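Long-range contact in ancestral congerin Con-anc (PDB 3AJZ), which binds beta-galactoside sugars as a galectin, being a reconstructed ancestor of the fish congerins: residues K76-F80 with L101-H105. Numbering follows the deposited sequence. Where two conformers were deposited one is given.
Sequences KNFPF and LPDGH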
loop_
_atom_site.group_PDB
_atom_site.type_symbol
_atom_site.label_atom_id
_atom_site.label_comp_id
_atom_site.label_asym_id
_atom_site.label_seq_id
_atom_site.Cartn_x
_atom_site.Cartn_y
_atom_site.Cartn_z
ATOM N N LYS A 76 0.619 19.433 -20.255
ATOM C CA LYS A 76 2.026 19.835 -20.353
ATOM C C LYS A 76 2.574 20.346 -19.023
ATOM O O LYS A 76 3.722 20.795 -18.961
ATOM C CB LYS A 76 2.205 20.924 -21.420
ATOM C CG LYS A 76 1.791 20.507 -22.814
ATOM C CD LYS A 76 2.986 20.159 -23.663
ATOM C CE LYS A 76 3.420 18.736 -23.466
ATOM N NZ LYS A 76 4.662 18.440 -24.256
ATOM N N ASN A 77 1.750 20.312 -17.978
ATOM C CA ASN A 77 2.237 20.602 -16.627
ATOM C C ASN A 77 2.974 19.382 -16.133
ATOM O O ASN A 77 2.370 18.337 -15.936
ATOM C CB ASN A 77 1.092 20.927 -15.667
ATOM C CG ASN A 77 0.560 22.315 -15.865
ATOM O OD1 ASN A 77 1.285 23.297 -15.703
ATOM N ND2 ASN A 77 -0.701 22.412 -16.244
ATOM N N PHE A 78 4.273 19.510 -15.917
ATOM C CA PHE A 78 5.105 18.308 -15.682
ATOM C C PHE A 78 6.101 18.513 -14.557
ATOM O O PHE A 78 7.300 18.584 -14.797
ATOM C CB PHE A 78 5.821 17.901 -16.967
ATOM C CG PHE A 78 6.288 16.471 -16.940
ATOM C CD1 PHE A 78 7.635 16.142 -16.698
ATOM C CD2 PHE A 78 5.359 15.444 -17.060
ATOM C CE1 PHE A 78 8.048 14.791 -16.650
ATOM C CE2 PHE A 78 5.771 14.095 -17.001
ATOM C CZ PHE A 78 7.100 13.779 -16.786
ATOM N N PRO A 79 5.592 18.643 -13.315
ATOM C CA PRO A 79 6.481 18.924 -12.180
ATOM C C PRO A 79 7.131 17.686 -11.580
ATOM O O PRO A 79 6.904 17.346 -10.398
ATOM C CB PRO A 79 5.528 19.558 -11.166
ATOM C CG PRO A 79 4.209 18.820 -11.406
ATOM C CD PRO A 79 4.168 18.669 -12.919
ATOM N N PHE A 80 7.940 17.016 -12.402
ATOM C CA PHE A 80 8.631 15.793 -11.987
ATOM C C PHE A 80 10.053 15.811 -12.506
ATOM O O PHE A 80 10.329 16.411 -13.546
ATOM C CB PHE A 80 7.895 14.547 -12.562
ATOM C CG PHE A 80 6.462 14.498 -12.180
ATOM C CD1 PHE A 80 6.097 13.965 -10.948
ATOM C CD2 PHE A 80 5.460 15.039 -13.003
ATOM C CE1 PHE A 80 4.766 13.956 -10.523
ATOM C CE2 PHE A 80 4.119 15.030 -12.568
ATOM C CZ PHE A 80 3.791 14.485 -11.339
ATOM N N LEU A 101 -1.226 17.771 -8.448
ATOM C CA LEU A 101 0.194 17.637 -8.744
ATOM C C LEU A 101 0.978 18.416 -7.670
ATOM O O LEU A 101 0.434 19.297 -7.022
ATOM C CB LEU A 101 0.523 18.156 -10.160
ATOM C CG LEU A 101 -0.277 17.555 -11.333
ATOM C CD1 LEU A 101 0.185 18.200 -12.644
ATOM C CD2 LEU A 101 -0.081 16.034 -11.421
ATOM N N PRO A 102 2.230 18.038 -7.456
ATOM C CA PRO A 102 2.955 18.608 -6.315
ATOM C C PRO A 102 3.382 20.047 -6.514
ATOM O O PRO A 102 3.798 20.682 -5.539
ATOM C CB PRO A 102 4.158 17.682 -6.166
ATOM C CG PRO A 102 4.415 17.183 -7.588
ATOM C CD PRO A 102 3.004 17.010 -8.161
ATOM N N ASP A 103 3.214 20.584 -7.729
ATOM C CA ASP A 103 3.391 22.034 -7.923
ATOM C C ASP A 103 2.120 22.811 -7.624
ATOM O O ASP A 103 2.065 24.015 -7.823
ATOM C CB ASP A 103 3.889 22.370 -9.342
ATOM C CG ASP A 103 2.927 21.962 -10.427
ATOM O OD1 ASP A 103 1.909 21.327 -10.117
ATOM O OD2 ASP A 103 3.208 22.299 -11.607
ATOM N N GLY A 104 1.081 22.101 -7.212
ATOM C CA GLY A 104 -0.190 22.733 -6.903
ATOM C C GLY A 104 -1.154 22.771 -8.087
ATOM O O GLY A 104 -2.305 23.177 -7.927
ATOM N N HIS A 105 -0.701 22.372 -9.275
ATOM C CA HIS A 105 -1.574 22.356 -10.450
ATOM C C HIS A 105 -2.529 21.172 -10.323
ATOM O O HIS A 105 -2.153 20.126 -9.796
ATOM C CB HIS A 105 -0.747 22.242 -11.745
ATOM C CG HIS A 105 -0.283 23.556 -12.311
ATOM N ND1 HIS A 105 0.970 24.080 -12.068
ATOM C CD2 HIS A 105 -0.890 24.422 -13.160
ATOM C CE1 HIS A 105 1.107 25.221 -12.722
ATOM N NE2 HIS A 105 -0.007 25.451 -13.396
#
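Pro-79 packs its ring against Leu-101, Pro-102 and Asp-103. Its CG lies 3.9 Å from Leu-101 CB and equally near Pro-102 CD. Phe-80 adds the tip of its ring: CZ meets Leu-101 CD2 at the ring edge, 4.2 Å away, and also touches Pro-102 CD. Leu-101 and Phe-80 both rest on Ile-59 of strand 58-65, which ties this apolar patch to the interior of the galectin sandwich. The Asp-103 carboxylate packs across Pro-79, with its CG 3.5 Å from Pro-79 CG.

In the conformer given for His-105, the Asn-77 amide stacks over one face of the ring, their planes 29° apart. OD1 of Asn-77 sits 3.4 Å above the centre of that ring.

Asp-103 also bonds within its own loop, which holds a type I turn from Leu-101 to Gly-104. With CG between the backbone N and the carbonyl carbon (chi1 62°), the carboxylate turns back over its own chain. Its OD1 accepts from His-105 N at 2.9 Å, forming an Asx turn. The N-H comes from above the carboxylate plane, 52° out of it. A weak bond from His-105 ND1 to OD2 probably helps to hold the ring in this conformer.

No hydrogen bond crosses between the segments. The loop following strand 68-75 therefore meets the 101-105 hairpin turn through van der Waals contact and stacking, while the hydrogen bonds of Asp-103 go to its own segment.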